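Local coordinates for protein cerato-platanin 1 (Moniliophthora perniciosa, PDB 3SUJ) that is a secreted, zinc-binding member of the cerato-platanin family with a double-psi beta-barrel fold, whose molecular function is not established, at residues Y7-D12 with A92-M97; C63-Y68 with S77-A82. One frame throughout, in Å; residues are numbered along the deposited sequence.

Interaction 1: Y7-D12 with A92-M97; sequences YDEAYD and ASKQAM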
ATOM      1  N   TYR A   7       1.579   9.067  -1.629  1.00  7.96           N
ATOM      2  CA  TYR A   7       0.612   8.397  -2.499  1.00  7.93           C
ATOM      3  C   TYR A   7       1.081   8.441  -3.944  1.00  7.65           C
ATOM      4  O   TYR A   7       1.935   9.286  -4.306  1.00  8.55           O
ATOM      5  CB  TYR A   7      -0.773   8.946  -2.363  1.00  9.46           C
ATOM      6  CG  TYR A   7      -1.064  10.248  -2.996  1.00  9.09           C
ATOM      7  CD1 TYR A   7      -0.843  11.403  -2.304  1.00 12.38           C
ATOM      8  CD2 TYR A   7      -1.607  10.300  -4.284  1.00  7.57           C
ATOM      9  CE1 TYR A   7      -1.094  12.626  -2.898  1.00 14.12           C
ATOM     10  CE2 TYR A   7      -1.903  11.492  -4.895  1.00 10.31           C
ATOM     11  CZ  TYR A   7      -1.650  12.649  -4.216  1.00 13.94           C
ATOM     12  OH  TYR A   7      -1.952  13.945  -4.742  1.00 18.21           O
ATOM     13  N   ASP A   8       0.507   7.594  -4.760  1.00  8.06           N
ATOM     14  CA  ASP A   8       0.774   7.647  -6.212  1.00  8.53           C
ATOM     15  C   ASP A   8      -0.474   7.124  -6.851  1.00  9.23           C
ATOM     16  O   ASP A   8      -0.909   6.012  -6.587  1.00  8.93           O
ATOM     17  CB  ASP A   8       1.959   6.770  -6.606  1.00  9.52           C
ATOM     18  CG  ASP A   8       2.459   7.084  -7.976  1.00 12.50           C
ATOM     19  OD1 ASP A   8       1.698   6.983  -8.929  1.00 11.28           O
ATOM     20  OD2 ASP A   8       3.646   7.595  -8.092  1.00 20.14           O
ATOM     21  N   GLU A   9      -1.078   7.926  -7.751  1.00  9.07           N
ATOM     22  CA  GLU A   9      -2.308   7.542  -8.474  1.00 10.42           C
ATOM     23  C   GLU A   9      -2.146   6.417  -9.406  1.00  8.74           C
ATOM     24  O   GLU A   9      -3.159   5.857  -9.811  1.00  9.95           O
ATOM     25  CB  GLU A   9      -2.912   8.781  -9.173  1.00 11.70           C
ATOM     26  CG  GLU A   9      -3.390   9.757  -8.158  1.00 14.30           C
ATOM     27  CD  GLU A   9      -4.238  10.910  -8.743  1.00 22.49           C
ATOM     28  OE1 GLU A   9      -5.394  10.665  -8.958  1.00 23.93           O
ATOM     29  OE2 GLU A   9      -3.752  12.035  -8.816  1.00 25.62           O
ATOM     30  N   ALA A  10      -0.932   5.970  -9.677  1.00  8.65           N
ATOM     31  CA  ALA A  10      -0.783   4.736 -10.405  1.00  9.60           C
ATOM     32  C   ALA A  10      -1.519   3.600  -9.718  1.00  9.36           C
ATOM     33  O   ALA A  10      -2.031   2.714 -10.345  1.00 10.22           O
ATOM     34  CB  ALA A  10       0.649   4.368 -10.620  1.00 11.28           C
ATOM     35  N   TYR A  11      -1.548   3.613  -8.367  1.00  8.59           N
ATOM     36  CA  TYR A  11      -2.155   2.477  -7.610  1.00  8.74           C
ATOM     37  C   TYR A  11      -3.663   2.565  -7.624  1.00  9.65           C
ATOM     38  O   TYR A  11      -4.323   1.625  -7.197  1.00 10.25           O
ATOM     39  CB  TYR A  11      -1.563   2.406  -6.200  1.00  8.61           C
ATOM     40  CG  TYR A  11      -0.037   2.215  -6.143  1.00  6.64           C
ATOM     41  CD1 TYR A  11       0.572   1.054  -6.746  1.00  6.81           C
ATOM     42  CD2 TYR A  11       0.755   3.083  -5.476  1.00  2.00           C
ATOM     43  CE1 TYR A  11       1.881   0.824  -6.713  1.00  2.00           C
ATOM     44  CE2 TYR A  11       2.057   2.844  -5.405  1.00  7.26           C
ATOM     45  CZ  TYR A  11       2.630   1.719  -6.065  1.00  8.04           C
ATOM     46  OH  TYR A  11       4.016   1.612  -5.895  1.00 10.85           O
ATOM     47  N   ASP A  12      -4.248   3.649  -8.126  1.00  9.38           N
ATOM     48  CA  ASP A  12      -5.685   3.750  -8.232  1.00  9.64           C
ATOM     49  C   ASP A  12      -6.298   3.126  -9.486  1.00  9.80           C
ATOM     50  O   ASP A  12      -7.539   3.067  -9.592  1.00 11.09           O
ATOM     51  CB  ASP A  12      -6.053   5.221  -8.185  1.00 11.29           C
ATOM     52  CG  ASP A  12      -5.737   5.812  -6.829  1.00 10.27           C
ATOM     53  OD1 ASP A  12      -6.616   5.904  -5.944  1.00 13.71           O
ATOM     54  OD2 ASP A  12      -4.622   6.252  -6.608  1.00 12.79           O
ATOM     55  N   ALA A  92       0.928   4.656  -0.999  1.00  7.94           N
ATOM     56  CA  ALA A  92      -0.368   4.009  -1.253  1.00  8.55           C
ATOM     57  C   ALA A  92      -1.081   4.666  -2.393  1.00  8.26           C
ATOM     58  O   ALA A  92      -0.628   5.665  -2.955  1.00  7.91           O
ATOM     59  CB  ALA A  92      -1.207   4.043   0.001  1.00  9.95           C
ATOM     60  N   SER A  93      -2.207   4.092  -2.796  1.00  8.61           N
ATOM     61  CA  SER A  93      -3.124   4.769  -3.685  1.00  7.82           C
ATOM     62  C   SER A  93      -3.513   6.098  -3.121  1.00  8.75           C
ATOM     63  O   SER A  93      -3.566   6.291  -1.884  1.00  8.76           O
ATOM     64  CB  SER A  93      -4.367   3.929  -4.060  1.00 10.10           C
ATOM     65  OG  SER A  93      -5.440   3.774  -2.947  1.00  9.54           O
ATOM     66  N   LYS A  94      -3.981   7.046  -3.998  1.00  8.40           N
ATOM     67  CA  LYS A  94      -4.588   8.272  -3.501  1.00  8.65           C
ATOM     68  C   LYS A  94      -5.864   7.954  -2.711  1.00  9.13           C
ATOM     69  O   LYS A  94      -6.054   8.604  -1.692  1.00  8.86           O
ATOM     70  CB  LYS A  94      -4.879   9.251  -4.658  1.00 11.36           C
ATOM     71  CG  LYS A  94      -5.299  10.592  -4.146  1.00 11.19           C
ATOM     72  CD  LYS A  94      -5.566  11.510  -5.345  1.00 13.02           C
ATOM     73  CE  LYS A  94      -6.058  12.821  -4.804  1.00 16.99           C
ATOM     74  NZ  LYS A  94      -7.505  12.788  -4.435  1.00 28.31           N
ATOM     75  N   GLN A  95      -6.678   7.038  -3.187  1.00  9.51           N
ATOM     76  CA  GLN A  95      -7.905   6.715  -2.435  1.00 10.65           C
ATOM     77  C   GLN A  95      -7.538   6.254  -1.001  1.00 10.35           C
ATOM     78  O   GLN A  95      -8.213   6.637  -0.053  1.00 11.02           O
ATOM     79  CB  GLN A  95      -8.684   5.652  -3.143  1.00 12.58           C
ATOM     80  CG  GLN A  95      -9.507   6.169  -4.327  1.00 15.47           C
ATOM     81  CD  GLN A  95      -9.980   5.076  -5.162  1.00 18.33           C
ATOM     82  OE1 GLN A  95     -11.140   4.574  -4.916  1.00 20.08           O
ATOM     83  NE2 GLN A  95      -9.151   4.622  -6.099  1.00 15.22           N
ATOM     84  N   ALA A  96      -6.530   5.417  -0.849  1.00  9.13           N
ATOM     85  CA  ALA A  96      -6.161   4.950   0.474  1.00  9.72           C
ATOM     86  C   ALA A  96      -5.680   6.092   1.349  1.00  9.15           C
ATOM     87  O   ALA A  96      -6.067   6.195   2.517  1.00  9.70           O
ATOM     88  CB  ALA A  96      -5.127   3.921   0.299  1.00 10.47           C
ATOM     89  N   MET A  97      -4.843   6.993   0.790  1.00  8.05           N
ATOM     90  CA  MET A  97      -4.341   8.069   1.594  1.00  8.57           C
ATOM     91  C   MET A  97      -5.452   9.094   1.911  1.00  9.00           C
ATOM     92  O   MET A  97      -5.428   9.663   3.005  1.00  8.85           O
ATOM     93  CB  MET A  97      -3.103   8.724   0.940  1.00  9.41           C
ATOM     94  CG  MET A  97      -2.470   9.753   1.904  1.00  9.76           C
ATOM     95  SD  MET A  97      -0.847  10.235   1.282  1.00 11.90           S
ATOM     96  CE  MET A  97      -0.414  11.551   2.377  1.00 11.19           C
TER
HETATM   97  O   HOH W   1     -10.012   2.997  -8.331  1.00 16.31           O
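D12, from the 3-10 turn 9-12, accepts with its carboxylate from the first backbone N-H groups of helix 94-101, where strand 3-7 leads into that turn in the double-psi beta barrel. OD2 takes the backbone N of K94 at 2.8 Å through its syn lone pair. OD1 takes the backbone N of Q95 at 3.0 Å on its syn side and Q95 NE2 at 2.8 Å on its anti side; the carboxylate and amide planes are 24° apart. Three donors fix the rotation of the carboxylate. S93, the N-cap residue, accepts from A96 N at OG, which also hydrogen-bonds to P44 O. Y7, the residue most buried by this contact, forms a parallel beta bridge with A92, and D8 N bonds A92 O at 2.9 Å. Followed outward, K94 has CB 3.5 Å from Y7 CD2, CG beside Y7 CE2, and CD touching both Y7 CE2 and E9 CD, each at 3.7 Å. With CG anti to the backbone N (chi1 -171°) the chain runs alongside the Y7 ring before NZ turns to a salt bridge with D98. M97 SD makes a Met-aromatic contact with this ring. One water links Q95 NE2 to D12 O.

Interaction 2: C63-Y68 with S77-A82; sequences CYQLTY and SIYMVA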
ATOM      1  N   CYS A  63       0.367  -7.468   4.466  1.00  9.02           N
ATOM      2  CA  CYS A  63      -0.630  -6.495   4.857  1.00  8.27           C
ATOM      3  C   CYS A  63      -0.102  -5.620   5.946  1.00  8.98           C
ATOM      4  O   CYS A  63       0.321  -6.113   7.042  1.00 10.10           O
ATOM      5  CB  CYS A  63      -1.850  -7.261   5.344  1.00 10.28           C
ATOM      6  SG  CYS A  63      -3.269  -6.179   5.791  1.00 10.40           S
ATOM      7  N   TYR A  64      -0.117  -4.311   5.755  1.00  7.78           N
ATOM      8  CA  TYR A  64       0.406  -3.350   6.728  1.00  7.84           C
ATOM      9  C   TYR A  64      -0.708  -2.493   7.238  1.00  7.89           C
ATOM     10  O   TYR A  64      -1.435  -1.842   6.414  1.00  8.80           O
ATOM     11  CB  TYR A  64       1.511  -2.470   6.085  1.00  8.17           C
ATOM     12  CG  TYR A  64       2.723  -3.250   5.754  1.00  7.49           C
ATOM     13  CD1 TYR A  64       3.761  -3.345   6.687  1.00  8.83           C
ATOM     14  CD2 TYR A  64       2.911  -3.861   4.535  1.00  9.93           C
ATOM     15  CE1 TYR A  64       4.934  -4.047   6.430  1.00  9.22           C
ATOM     16  CE2 TYR A  64       4.107  -4.571   4.272  1.00  9.73           C
ATOM     17  CZ  TYR A  64       5.101  -4.600   5.189  1.00 10.06           C
ATOM     18  OH  TYR A  64       6.259  -5.315   4.869  1.00 12.33           O
ATOM     19  N   GLN A  65      -0.842  -2.385   8.541  1.00  7.92           N
ATOM     20  CA  GLN A  65      -1.712  -1.420   9.152  1.00  7.02           C
ATOM     21  C   GLN A  65      -0.982  -0.124   9.338  1.00  6.90           C
ATOM     22  O   GLN A  65       0.090  -0.063   9.971  1.00  7.89           O
ATOM     23  CB  GLN A  65      -2.113  -1.948  10.501  1.00  8.05           C
ATOM     24  CG  GLN A  65      -3.077  -0.978  11.265  1.00  9.31           C
ATOM     25  CD  GLN A  65      -3.314  -1.465  12.684  1.00 10.74           C
ATOM     26  OE1 GLN A  65      -2.317  -1.814  13.371  1.00 17.12           O
ATOM     27  NE2 GLN A  65      -4.531  -1.578  13.135  1.00 11.32           N
ATOM     28  N   LEU A  66      -1.518   0.925   8.726  1.00  7.54           N
ATOM     29  CA  LEU A  66      -0.927   2.256   8.783  1.00  7.05           C
ATOM     30  C   LEU A  66      -1.884   3.166   9.508  1.00  6.97           C
ATOM     31  O   LEU A  66      -3.012   3.288   9.110  1.00  8.64           O
ATOM     32  CB  LEU A  66      -0.663   2.799   7.380  1.00  7.04           C
ATOM     33  CG  LEU A  66       0.142   1.889   6.459  1.00  9.51           C
ATOM     34  CD1 LEU A  66       0.290   2.505   5.030  1.00 14.49           C
ATOM     35  CD2 LEU A  66       1.516   1.632   6.976  1.00 15.69           C
ATOM     36  N   THR A  67      -1.390   3.773  10.578  1.00  7.06           N
ATOM     37  CA  THR A  67      -2.239   4.588  11.446  1.00  8.52           C
ATOM     38  C   THR A  67      -1.751   5.999  11.465  1.00  7.86           C
ATOM     39  O   THR A  67      -0.587   6.299  11.690  1.00  9.15           O
ATOM     40  CB  THR A  67      -2.268   4.023  12.915  1.00  8.80           C
ATOM     41  OG1 THR A  67      -2.768   2.647  12.823  1.00  8.87           O
ATOM     42  CG2 THR A  67      -3.238   4.853  13.758  1.00 10.16           C
ATOM     43  N   TYR A  68      -2.735   6.850  11.160  1.00  8.68           N
ATOM     44  CA  TYR A  68      -2.479   8.339  11.101  1.00  9.21           C
ATOM     45  C   TYR A  68      -3.204   8.976  12.225  1.00 10.03           C
ATOM     46  O   TYR A  68      -4.395   8.764  12.411  1.00 10.69           O
ATOM     47  CB  TYR A  68      -2.952   8.920   9.764  1.00  9.05           C
ATOM     48  CG  TYR A  68      -2.745  10.407   9.631  1.00 11.53           C
ATOM     49  CD1 TYR A  68      -1.487  10.958   9.644  1.00 12.21           C
ATOM     50  CD2 TYR A  68      -3.839  11.235   9.523  1.00 12.42           C
ATOM     51  CE1 TYR A  68      -1.306  12.373   9.500  1.00 13.65           C
ATOM     52  CE2 TYR A  68      -3.669  12.659   9.374  1.00 14.10           C
ATOM     53  CZ  TYR A  68      -2.414  13.110   9.401  1.00 14.29           C
ATOM     54  OH  TYR A  68      -2.201  14.489   9.230  1.00 19.10           O
ATOM     55  N   SER A  77      -6.918   4.144  10.789  1.00  7.97           N
ATOM     56  CA  SER A  77      -6.010   3.177  10.182  1.00  8.34           C
ATOM     57  C   SER A  77      -6.489   2.734   8.851  1.00  8.95           C
ATOM     58  O   SER A  77      -7.703   2.623   8.628  1.00 10.14           O
ATOM     59  CB  SER A  77      -5.873   1.898  11.050  1.00  8.96           C
ATOM     60  OG  SER A  77      -5.417   2.173  12.362  1.00 10.28           O
ATOM     61  N   ILE A  78      -5.546   2.438   7.980  1.00  8.63           N
ATOM     62  CA  ILE A  78      -5.891   1.675   6.777  1.00  8.90           C
ATOM     63  C   ILE A  78      -5.030   0.432   6.727  1.00  8.32           C
ATOM     64  O   ILE A  78      -4.069   0.357   7.472  1.00  8.56           O
ATOM     65  CB  ILE A  78      -5.635   2.517   5.434  1.00 10.81           C
ATOM     66  CG1 ILE A  78      -4.199   3.016   5.346  1.00 10.58           C
ATOM     67  CG2 ILE A  78      -6.682   3.665   5.350  1.00 12.20           C
ATOM     68  CD1 ILE A  78      -3.682   3.521   3.956  1.00 13.83           C
ATOM     69  N   TYR A  79      -5.354  -0.483   5.838  1.00  8.16           N
ATOM     70  CA  TYR A  79      -4.699  -1.822   5.764  1.00  7.83           C
ATOM     71  C   TYR A  79      -4.269  -1.963   4.335  1.00  7.33           C
ATOM     72  O   TYR A  79      -5.116  -2.005   3.434  1.00  9.81           O
ATOM     73  CB  TYR A  79      -5.683  -2.921   6.204  1.00  8.75           C
ATOM     74  CG  TYR A  79      -6.141  -2.659   7.645  1.00  8.30           C
ATOM     75  CD1 TYR A  79      -5.430  -3.148   8.735  1.00  9.00           C
ATOM     76  CD2 TYR A  79      -7.198  -1.798   7.891  1.00  8.87           C
ATOM     77  CE1 TYR A  79      -5.784  -2.839  10.034  1.00  9.82           C
ATOM     78  CE2 TYR A  79      -7.578  -1.431   9.210  1.00 10.24           C
ATOM     79  CZ  TYR A  79      -6.869  -2.010  10.242  1.00  9.85           C
ATOM     80  OH  TYR A  79      -7.189  -1.605  11.561  1.00 11.48           O
ATOM     81  N   MET A  80      -2.993  -1.917   4.095  1.00  7.66           N
ATOM     82  CA  MET A  80      -2.470  -1.846   2.714  1.00  7.42           C
ATOM     83  C   MET A  80      -1.739  -3.113   2.342  1.00  6.54           C
ATOM     84  O   MET A  80      -0.865  -3.519   3.070  1.00  7.94           O
ATOM     85  CB  MET A  80      -1.493  -0.627   2.633  1.00  9.58           C
ATOM     86  CG  MET A  80      -1.120  -0.254   1.185  1.00 10.42           C
ATOM     87  SD  MET A  80       0.372   0.721   0.955  1.00 12.45           S
ATOM     88  CE  MET A  80       1.494  -0.643   1.002  1.00 11.23           C
ATOM     89  N   VAL A  81      -2.032  -3.636   1.136  1.00  8.04           N
ATOM     90  CA  VAL A  81      -1.269  -4.721   0.602  1.00  8.63           C
ATOM     91  C   VAL A  81      -0.031  -4.172  -0.103  1.00  7.43           C
ATOM     92  O   VAL A  81      -0.206  -3.345  -1.048  1.00  8.34           O
ATOM     93  CB  VAL A  81      -2.118  -5.600  -0.364  1.00  8.36           C
ATOM     94  CG1 VAL A  81      -1.251  -6.744  -0.929  1.00  9.90           C
ATOM     95  CG2 VAL A  81      -3.386  -6.122   0.380  1.00 10.78           C
ATOM     96  N   ALA A  82       1.149  -4.626   0.233  1.00  7.50           N
ATOM     97  CA  ALA A  82       2.355  -4.173  -0.396  1.00  6.93           C
ATOM     98  C   ALA A  82       2.714  -5.045  -1.586  1.00  7.11           C
ATOM     99  O   ALA A  82       2.797  -6.268  -1.525  1.00  8.31           O
ATOM    100  CB  ALA A  82       3.487  -4.268   0.583  1.00  9.02           C
TER
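L66, Y64 and M80 bury the most surface where strands 63-68 and 76-83 pair as a beta hairpin of the double-psi barrel. The two segments run at 149° between their N-to-C directions, so the antiparallel pairing is twisted. L66 forms a hydrogen-bonded pair with I78, bonded in both directions at 2.9 Å between L66 N and I78 O and between I78 N and L66 O. Its CB lies beside I78 CG1, and its CD1 comes within 4.3 Å of M80 CB. M80 in turn pairs with Y64: its N gives a nearly straight bond (170°) to Y64 O, and its O receives Y64 N. These four residues share one face of the sheet, which helix 94-101 covers at I78. A chi1 of -67° turns the Y64 ring so that its edge meets A82 CB, 3.8 Å from Y64 CE2. The side chain of Y64 lies about 4 Å from a bound zinc ion. Separately, it comes about 3 Å from the side chain of D51, a residue seen to bind zinc in a structure of this protein. The other face carries C63, whose SG is in a disulfide with C123, and Q65 lying alongside Y79. Q65 NE2 donates to Y79 OH at 3.1 Å, a hydroxyl that also has a weak bond from R122. Beyond these, T67 OG1 and S77 OG share a hydrogen bond of 2.7 Å.

In the fold
From the N terminus, strand 3-7 runs into the segment 7-12, which waits 79 residues for its partner. Within that excursion the chain passes through strand 47-49, then forms the hairpin of strands 63-68 and 76-83, where interaction 2 closes a loop of only eight residues. Strand 90-92 then returns beside strand 3-7 and interaction 1 closes the long loop, so the hairpin contact sits entirely within it. The centres are about 13 Å apart, yet the contacts meet: A92 CB lies 3.8 Å from M80 SD, and A96 O lies 3.8 Å from I78 CG2. Strand 111-118, arriving last, fits between strands 3-7 and 63-68, so the strand bridge of interaction 1 and the hairpin of interaction 2 belong to one sheet.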